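PDB 2ISM: putative oxidoreductase, which is a putative oxidoreductase with a six-bladed beta-propeller fold, of the glucose/sorbosone dehydrogenase family. Local coordinates for residues Ile127-Arg139 with Tyr149-Ala161. Sequence-based numbering, arbitrary orientation.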
ATOM      1  N   ILE B 127       6.184 -26.459  25.511  1.00 14.97           N
ATOM      2  CA  ILE B 127       6.307 -25.029  25.764  1.00 14.16           C
ATOM      3  C   ILE B 127       5.492 -24.782  27.033  1.00 14.20           C
ATOM      4  O   ILE B 127       4.402 -25.334  27.196  1.00 12.02           O
ATOM      5  CB  ILE B 127       5.726 -24.198  24.604  1.00 12.97           C
ATOM      6  CG1 ILE B 127       6.503 -24.495  23.319  1.00  9.56           C
ATOM      7  CG2 ILE B 127       5.800 -22.714  24.947  1.00 10.46           C
ATOM      8  CD1 ILE B 127       5.892 -23.873  22.076  1.00 13.68           C
ATOM      9  N   PRO B 128       6.017 -23.965  27.958  1.00 11.37           N
ATOM     10  CA  PRO B 128       5.296 -23.687  29.203  1.00 13.41           C
ATOM     11  C   PRO B 128       3.838 -23.242  29.073  1.00 13.57           C
ATOM     12  O   PRO B 128       3.462 -22.506  28.161  1.00 13.91           O
ATOM     13  CB  PRO B 128       6.158 -22.611  29.866  1.00 14.10           C
ATOM     14  CG  PRO B 128       7.539 -22.966  29.413  1.00 15.44           C
ATOM     15  CD  PRO B 128       7.331 -23.293  27.951  1.00 14.03           C
ATOM     16  N   ALA B 129       3.030 -23.708  30.020  1.00 13.44           N
ATOM     17  CA  ALA B 129       1.621 -23.360  30.126  1.00 11.57           C
ATOM     18  C   ALA B 129       1.269 -23.610  31.588  1.00 14.41           C
ATOM     19  O   ALA B 129       1.867 -24.470  32.227  1.00 15.22           O
ATOM     20  CB  ALA B 129       0.774 -24.246  29.223  1.00 12.54           C
ATOM     21  N   ARG B 130       0.323 -22.849  32.125  1.00 13.11           N
ATOM     22  CA  ARG B 130      -0.094 -23.028  33.514  1.00 14.01           C
ATOM     23  C   ARG B 130      -1.617 -23.050  33.573  1.00 16.71           C
ATOM     24  O   ARG B 130      -2.283 -22.583  32.652  1.00 13.51           O
ATOM     25  CB  ARG B 130       0.472 -21.908  34.396  1.00 14.74           C
ATOM     26  CG  ARG B 130       1.979 -22.031  34.664  1.00 15.72           C
ATOM     27  CD  ARG B 130       2.311 -23.375  35.311  1.00 24.95           C
ATOM     28  NE  ARG B 130       3.743 -23.580  35.518  1.00 35.10           N
ATOM     29  CZ  ARG B 130       4.292 -24.757  35.819  1.00 43.42           C
ATOM     30  NH1 ARG B 130       3.529 -25.837  35.945  1.00 42.69           N
ATOM     31  NH2 ARG B 130       5.603 -24.857  36.001  1.00 42.36           N
ATOM     32  N   PRO B 131      -2.189 -23.612  34.651  1.00 18.37           N
ATOM     33  CA  PRO B 131      -3.645 -23.691  34.800  1.00 15.02           C
ATOM     34  C   PRO B 131      -4.398 -22.394  34.557  1.00 13.09           C
ATOM     35  O   PRO B 131      -5.516 -22.413  34.050  1.00 17.49           O
ATOM     36  CB  PRO B 131      -3.812 -24.195  36.229  1.00 15.90           C
ATOM     37  CG  PRO B 131      -2.635 -25.101  36.381  1.00 19.38           C
ATOM     38  CD  PRO B 131      -1.519 -24.261  35.793  1.00 15.04           C
ATOM     39  N   HIS B 132      -3.791 -21.268  34.918  1.00 13.59           N
ATOM     40  CA  HIS B 132      -4.446 -19.981  34.733  1.00 14.38           C
ATOM     41  C   HIS B 132      -4.550 -19.598  33.254  1.00 12.65           C
ATOM     42  O   HIS B 132      -5.341 -18.735  32.890  1.00 11.35           O
ATOM     43  CB  HIS B 132      -3.720 -18.889  35.535  1.00 12.71           C
ATOM     44  CG  HIS B 132      -2.257 -18.778  35.242  1.00 18.77           C
ATOM     45  ND1 HIS B 132      -1.288 -18.945  36.211  1.00 20.38           N
ATOM     46  CD2 HIS B 132      -1.595 -18.468  34.100  1.00 11.82           C
ATOM     47  CE1 HIS B 132      -0.096 -18.740  35.680  1.00 13.28           C
ATOM     48  NE2 HIS B 132      -0.254 -18.449  34.402  1.00 20.93           N
ATOM     49  N   GLY B 133      -3.752 -20.258  32.416  1.00 12.03           N
ATOM     50  CA  GLY B 133      -3.774 -20.002  30.983  1.00 10.16           C
ATOM     51  C   GLY B 133      -3.279 -18.639  30.525  1.00 12.75           C
ATOM     52  O   GLY B 133      -3.493 -18.252  29.372  1.00 13.24           O
ATOM     53  N   LEU B 134      -2.610 -17.911  31.409  1.00 11.58           N
ATOM     54  CA  LEU B 134      -2.103 -16.588  31.060  1.00 10.83           C
ATOM     55  C   LEU B 134      -0.679 -16.651  30.518  1.00 12.76           C
ATOM     56  O   LEU B 134       0.074 -17.576  30.826  1.00 10.88           O
ATOM     57  CB  LEU B 134      -2.140 -15.673  32.283  1.00 10.13           C
ATOM     58  CG  LEU B 134      -3.482 -15.587  33.021  1.00 15.30           C
ATOM     59  CD1 LEU B 134      -3.345 -14.633  34.200  1.00 17.57           C
ATOM     60  CD2 LEU B 134      -4.569 -15.112  32.076  1.00 15.08           C
ATOM     61  N   HIS B 135      -0.327 -15.656  29.709  1.00 10.38           N
ATOM     62  CA  HIS B 135       1.001 -15.546  29.114  1.00  9.96           C
ATOM     63  C   HIS B 135       1.478 -16.795  28.385  1.00 12.89           C
ATOM     64  O   HIS B 135       2.513 -17.376  28.732  1.00 12.91           O
ATOM     65  CB  HIS B 135       2.033 -15.149  30.175  1.00 11.22           C
ATOM     66  CG  HIS B 135       1.782 -13.806  30.792  1.00 15.21           C
ATOM     67  ND1 HIS B 135       2.696 -13.187  31.620  1.00 19.51           N
ATOM     68  CD2 HIS B 135       0.713 -12.977  30.726  1.00 15.50           C
ATOM     69  CE1 HIS B 135       2.199 -12.036  32.037  1.00 20.65           C
ATOM     70  NE2 HIS B 135       0.997 -11.884  31.510  1.00 20.92           N
ATOM     71  N   SER B 136       0.725 -17.196  27.365  1.00 10.98           N
ATOM     72  CA  SER B 136       1.073 -18.365  26.565  1.00 11.14           C
ATOM     73  C   SER B 136       1.697 -17.997  25.218  1.00 12.14           C
ATOM     74  O   SER B 136       2.028 -18.882  24.434  1.00 11.72           O
ATOM     75  CB  SER B 136      -0.168 -19.232  26.321  1.00 13.87           C
ATOM     76  OG  SER B 136      -0.452 -20.045  27.447  1.00 17.09           O
ATOM     77  N   GLY B 137       1.863 -16.702  24.951  1.00 12.90           N
ATOM     78  CA  GLY B 137       2.436 -16.286  23.673  1.00 11.63           C
ATOM     79  C   GLY B 137       1.557 -16.831  22.564  1.00  9.62           C
ATOM     80  O   GLY B 137       0.347 -16.601  22.583  1.00 10.15           O
ATOM     81  N   GLY B 138       2.145 -17.521  21.587  1.00  9.16           N
ATOM     82  CA  GLY B 138       1.330 -18.131  20.552  1.00  8.06           C
ATOM     83  C   GLY B 138       1.411 -17.733  19.093  1.00 10.35           C
ATOM     84  O   GLY B 138       0.814 -18.411  18.258  1.00 13.42           O
ATOM     85  N   ARG B 139       2.126 -16.661  18.767  1.00 10.12           N
ATOM     86  CA  ARG B 139       2.222 -16.225  17.377  1.00  8.04           C
ATOM     87  C   ARG B 139       3.279 -17.040  16.633  1.00  8.01           C
ATOM     88  O   ARG B 139       4.394 -17.222  17.121  1.00  9.18           O
ATOM     89  CB  ARG B 139       2.579 -14.732  17.321  1.00  6.31           C
ATOM     90  CG  ARG B 139       2.542 -14.118  15.925  1.00  8.86           C
ATOM     91  CD  ARG B 139       1.123 -14.089  15.368  1.00 10.74           C
ATOM     92  NE  ARG B 139       0.216 -13.319  16.216  1.00  8.08           N
ATOM     93  CZ  ARG B 139      -1.108 -13.315  16.079  1.00 11.43           C
ATOM     94  NH1 ARG B 139      -1.671 -14.039  15.127  1.00 10.86           N
ATOM     95  NH2 ARG B 139      -1.873 -12.604  16.902  1.00  9.47           N
ATOM     96  N   TYR B 149       9.182 -19.298  13.061  1.00 12.54           N
ATOM     97  CA  TYR B 149       9.387 -18.482  14.250  1.00 12.00           C
ATOM     98  C   TYR B 149       8.184 -18.653  15.166  1.00 10.12           C
ATOM     99  O   TYR B 149       7.041 -18.634  14.707  1.00  7.12           O
ATOM    100  CB  TYR B 149       9.557 -17.013  13.857  1.00 10.78           C
ATOM    101  CG  TYR B 149      10.873 -16.726  13.170  1.00 10.56           C
ATOM    102  CD1 TYR B 149      11.882 -16.024  13.826  1.00 11.71           C
ATOM    103  CD2 TYR B 149      11.111 -17.158  11.863  1.00  8.76           C
ATOM    104  CE1 TYR B 149      13.101 -15.753  13.197  1.00 13.79           C
ATOM    105  CE2 TYR B 149      12.326 -16.894  11.224  1.00 10.04           C
ATOM    106  CZ  TYR B 149      13.314 -16.188  11.897  1.00 13.79           C
ATOM    107  OH  TYR B 149      14.511 -15.900  11.273  1.00 17.63           O
ATOM    108  N   VAL B 150       8.455 -18.804  16.460  1.00 11.19           N
ATOM    109  CA  VAL B 150       7.409 -19.031  17.462  1.00 13.17           C
ATOM    110  C   VAL B 150       7.578 -18.139  18.686  1.00  8.19           C
ATOM    111  O   VAL B 150       8.654 -18.115  19.280  1.00 11.34           O
ATOM    112  CB  VAL B 150       7.462 -20.495  17.956  1.00 11.89           C
ATOM    113  CG1 VAL B 150       6.278 -20.791  18.868  1.00 11.61           C
ATOM    114  CG2 VAL B 150       7.506 -21.447  16.760  1.00 10.13           C
ATOM    115  N   THR B 151       6.529 -17.412  19.076  1.00 10.25           N
ATOM    116  CA  THR B 151       6.627 -16.575  20.265  1.00  9.57           C
ATOM    117  C   THR B 151       6.007 -17.341  21.431  1.00 10.99           C
ATOM    118  O   THR B 151       5.039 -18.079  21.248  1.00  9.44           O
ATOM    119  CB  THR B 151       5.894 -15.207  20.105  1.00 12.40           C
ATOM    120  OG1 THR B 151       4.476 -15.404  20.089  1.00 10.64           O
ATOM    121  CG2 THR B 151       6.318 -14.520  18.816  1.00  6.29           C
ATOM    122  N   THR B 152       6.583 -17.187  22.620  1.00 10.90           N
ATOM    123  CA  THR B 152       6.071 -17.871  23.808  1.00 12.81           C
ATOM    124  C   THR B 152       6.056 -16.922  24.999  1.00 12.11           C
ATOM    125  O   THR B 152       6.869 -15.997  25.075  1.00 10.92           O
ATOM    126  CB  THR B 152       6.937 -19.091  24.190  1.00 12.46           C
ATOM    127  OG1 THR B 152       8.205 -18.644  24.692  1.00 11.83           O
ATOM    128  CG2 THR B 152       7.160 -19.988  22.980  1.00 12.39           C
ATOM    129  N   GLY B 153       5.129 -17.152  25.925  1.00 13.15           N
ATOM    130  CA  GLY B 153       5.035 -16.312  27.106  1.00 13.30           C
ATOM    131  C   GLY B 153       5.723 -16.998  28.267  1.00 14.49           C
ATOM    132  O   GLY B 153       6.049 -18.184  28.169  1.00 15.99           O
ATOM    133  N   GLU B 154       5.964 -16.272  29.356  1.00  9.64           N
ATOM    134  CA  GLU B 154       6.614 -16.878  30.515  1.00 15.62           C
ATOM    135  C   GLU B 154       5.612 -17.338  31.574  1.00 16.88           C
ATOM    136  O   GLU B 154       5.952 -17.481  32.746  1.00 12.54           O
ATOM    137  CB  GLU B 154       7.664 -15.928  31.129  1.00 12.81           C
ATOM    138  CG  GLU B 154       7.356 -14.437  31.053  1.00 14.86           C
ATOM    139  CD  GLU B 154       6.199 -14.010  31.938  1.00 20.68           C
ATOM    140  OE1 GLU B 154       6.417 -13.145  32.813  1.00 18.48           O
ATOM    141  OE2 GLU B 154       5.076 -14.530  31.758  1.00 20.16           O
ATOM    142  N   VAL B 155       4.382 -17.582  31.129  1.00 16.53           N
ATOM    143  CA  VAL B 155       3.288 -18.065  31.973  1.00 14.93           C
ATOM    144  C   VAL B 155       3.198 -17.475  33.379  1.00 15.16           C
ATOM    145  O   VAL B 155       2.851 -18.171  34.332  1.00 14.27           O
ATOM    146  CB  VAL B 155       3.319 -19.611  32.074  1.00 17.29           C
ATOM    147  CG1 VAL B 155       3.266 -20.208  30.677  1.00 14.29           C
ATOM    148  CG2 VAL B 155       4.579 -20.081  32.812  1.00 16.69           C
ATOM    149  N   TYR B 156       3.487 -16.182  33.490  1.00 12.34           N
ATOM    150  CA  TYR B 156       3.439 -15.464  34.762  1.00 17.36           C
ATOM    151  C   TYR B 156       4.500 -15.903  35.772  1.00 21.39           C
ATOM    152  O   TYR B 156       4.349 -15.711  36.978  1.00 18.52           O
ATOM    153  CB  TYR B 156       2.045 -15.566  35.392  1.00 19.12           C
ATOM    154  CG  TYR B 156       1.427 -14.213  35.668  1.00 18.02           C
ATOM    155  CD1 TYR B 156       0.564 -13.614  34.754  1.00 24.52           C
ATOM    156  CD2 TYR B 156       1.746 -13.511  36.830  1.00 24.80           C
ATOM    157  CE1 TYR B 156       0.031 -12.343  34.992  1.00 26.72           C
ATOM    158  CE2 TYR B 156       1.223 -12.245  37.076  1.00 23.96           C
ATOM    159  CZ  TYR B 156       0.369 -11.667  36.158  1.00 28.88           C
ATOM    160  OH  TYR B 156      -0.148 -10.416  36.415  1.00 35.98           O
ATOM    161  N   GLU B 157       5.567 -16.507  35.264  1.00 19.55           N
ATOM    162  CA  GLU B 157       6.701 -16.933  36.079  1.00 19.48           C
ATOM    163  C   GLU B 157       7.840 -16.216  35.364  1.00 17.45           C
ATOM    164  O   GLU B 157       8.620 -16.810  34.624  1.00 17.35           O
ATOM    165  CB  GLU B 157       6.848 -18.459  36.033  1.00 16.26           C
ATOM    166  CG  GLU B 157       5.817 -19.178  36.915  1.00 29.30           C
ATOM    167  CD  GLU B 157       5.714 -20.676  36.651  1.00 34.08           C
ATOM    168  OE1 GLU B 157       6.750 -21.312  36.363  1.00 38.61           O
ATOM    169  OE2 GLU B 157       4.593 -21.222  36.749  1.00 33.04           O
ATOM    170  N   ARG B 158       7.883 -14.905  35.586  1.00 22.84           N
ATOM    171  CA  ARG B 158       8.835 -14.003  34.951  1.00 21.05           C
ATOM    172  C   ARG B 158      10.279 -14.457  34.768  1.00 21.31           C
ATOM    173  O   ARG B 158      10.899 -14.125  33.759  1.00 19.94           O
ATOM    174  CB  ARG B 158       8.799 -12.648  35.662  1.00 24.61           C
ATOM    175  CG  ARG B 158       9.242 -12.665  37.112  1.00 28.84           C
ATOM    176  CD  ARG B 158       8.905 -11.336  37.768  1.00 34.45           C
ATOM    177  NE  ARG B 158       7.492 -11.253  38.129  1.00 46.08           N
ATOM    178  CZ  ARG B 158       6.769 -10.139  38.083  1.00 52.15           C
ATOM    179  NH1 ARG B 158       5.490 -10.160  38.439  1.00 54.16           N
ATOM    180  NH2 ARG B 158       7.316  -9.008  37.661  1.00 55.19           N
ATOM    181  N   GLU B 159      10.819 -15.214  35.718  1.00 22.69           N
ATOM    182  CA  GLU B 159      12.203 -15.672  35.606  1.00 27.54           C
ATOM    183  C   GLU B 159      12.469 -16.615  34.435  1.00 24.16           C
ATOM    184  O   GLU B 159      13.618 -16.793  34.026  1.00 23.18           O
ATOM    185  CB  GLU B 159      12.653 -16.344  36.904  1.00 32.84           C
ATOM    186  CG  GLU B 159      12.981 -15.367  38.020  1.00 47.39           C
ATOM    187  CD  GLU B 159      13.990 -14.315  37.591  1.00 55.48           C
ATOM    188  OE1 GLU B 159      15.069 -14.690  37.079  1.00 60.89           O
ATOM    189  OE2 GLU B 159      13.705 -13.111  37.769  1.00 59.46           O
ATOM    190  N   LEU B 160      11.421 -17.224  33.892  1.00 16.15           N
ATOM    191  CA  LEU B 160      11.610 -18.133  32.769  1.00 16.45           C
ATOM    192  C   LEU B 160      12.205 -17.412  31.563  1.00 15.43           C
ATOM    193  O   LEU B 160      13.021 -17.979  30.836  1.00 13.76           O
ATOM    194  CB  LEU B 160      10.279 -18.776  32.362  1.00 17.05           C
ATOM    195  CG  LEU B 160       9.592 -19.680  33.391  1.00 17.67           C
ATOM    196  CD1 LEU B 160       8.341 -20.292  32.777  1.00 15.17           C
ATOM    197  CD2 LEU B 160      10.548 -20.773  33.840  1.00 16.04           C
ATOM    198  N   ALA B 161      11.802 -16.159  31.363  1.00 14.78           N
ATOM    199  CA  ALA B 161      12.269 -15.366  30.223  1.00 17.05           C
ATOM    200  C   ALA B 161      13.783 -15.247  30.108  1.00 17.60           C
ATOM    201  O   ALA B 161      14.319 -15.175  29.001  1.00 16.08           O
ATOM    202  CB  ALA B 161      11.655 -13.976  30.271  1.00 16.29           C
TER
HETATM  203  O   HOH W   1       4.455 -19.994  26.840  1.00 16.09           O
HETATM  204  O   HOH W   2       6.517 -23.056  34.390  1.00 35.47           O
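His-135 and Glu-154 meet in a buried contact of a six-bladed beta-propeller, between neighbouring blades, where the loop leaving strand 117-127 of one blade packs on strand 148-151 of the next blade and the loop that follows it. Two backbone bonds join the segments at one end: Thr-151 N donates to Arg-139 O (2.9 Å), and Gly-138 N reaches Thr-151 O. The Thr-151 side chain adds a third, OG1 accepting from Arg-139 N and also bonding to Pro-204 O. Glycine suits position 137, since a side chain there would run into Thr-152 and Gly-153; at Gly-153 one would strike His-135 O, which accepts a bond from Val-155 N.

The buried polar centre is Glu-154 OE2. His-135 ND1 donates to Glu-154 OE2 in the plane of the imidazole (2.7 Å, 159°), while Tyr-156 N reaches the same OE2 of Glu-154 at 2.9 Å from the opposite face of the carboxylate. Two donors thus grip OE2 and limit the rotation of the carboxylate. Tyr-156 covers one face of the imidazole in an offset stack, planes 29° apart, with CD1 3.5 Å from His-135 CE1. Carboxylate and phenol ring, with Arg-202 and Glu-226 also touching His-135, are consistent with a fixed ring orientation.

Apolar contact is made by methyl groups and by the carbon parts of proline and arginine. Val-155 fits between Pro-128 and Arg-130: chi1 of -56° sets CG1 against the proline, and CG2 lies 3.7 Å from Arg-130 CG. Farther along, the methyls Ile-127 CG2 and Thr-152 CG2 touch.

Toward the surface, a salt bridge joins Arg-130 NE to Glu-157 OE2, a weak bond at 2.8 Å; a water takes a weak bond from Arg-130 NH2 and donates to Glu-157 OE1. A second water bridges the segments by donating to Pro-128 O and to Gly-153 O, the latter at 2.8 Å.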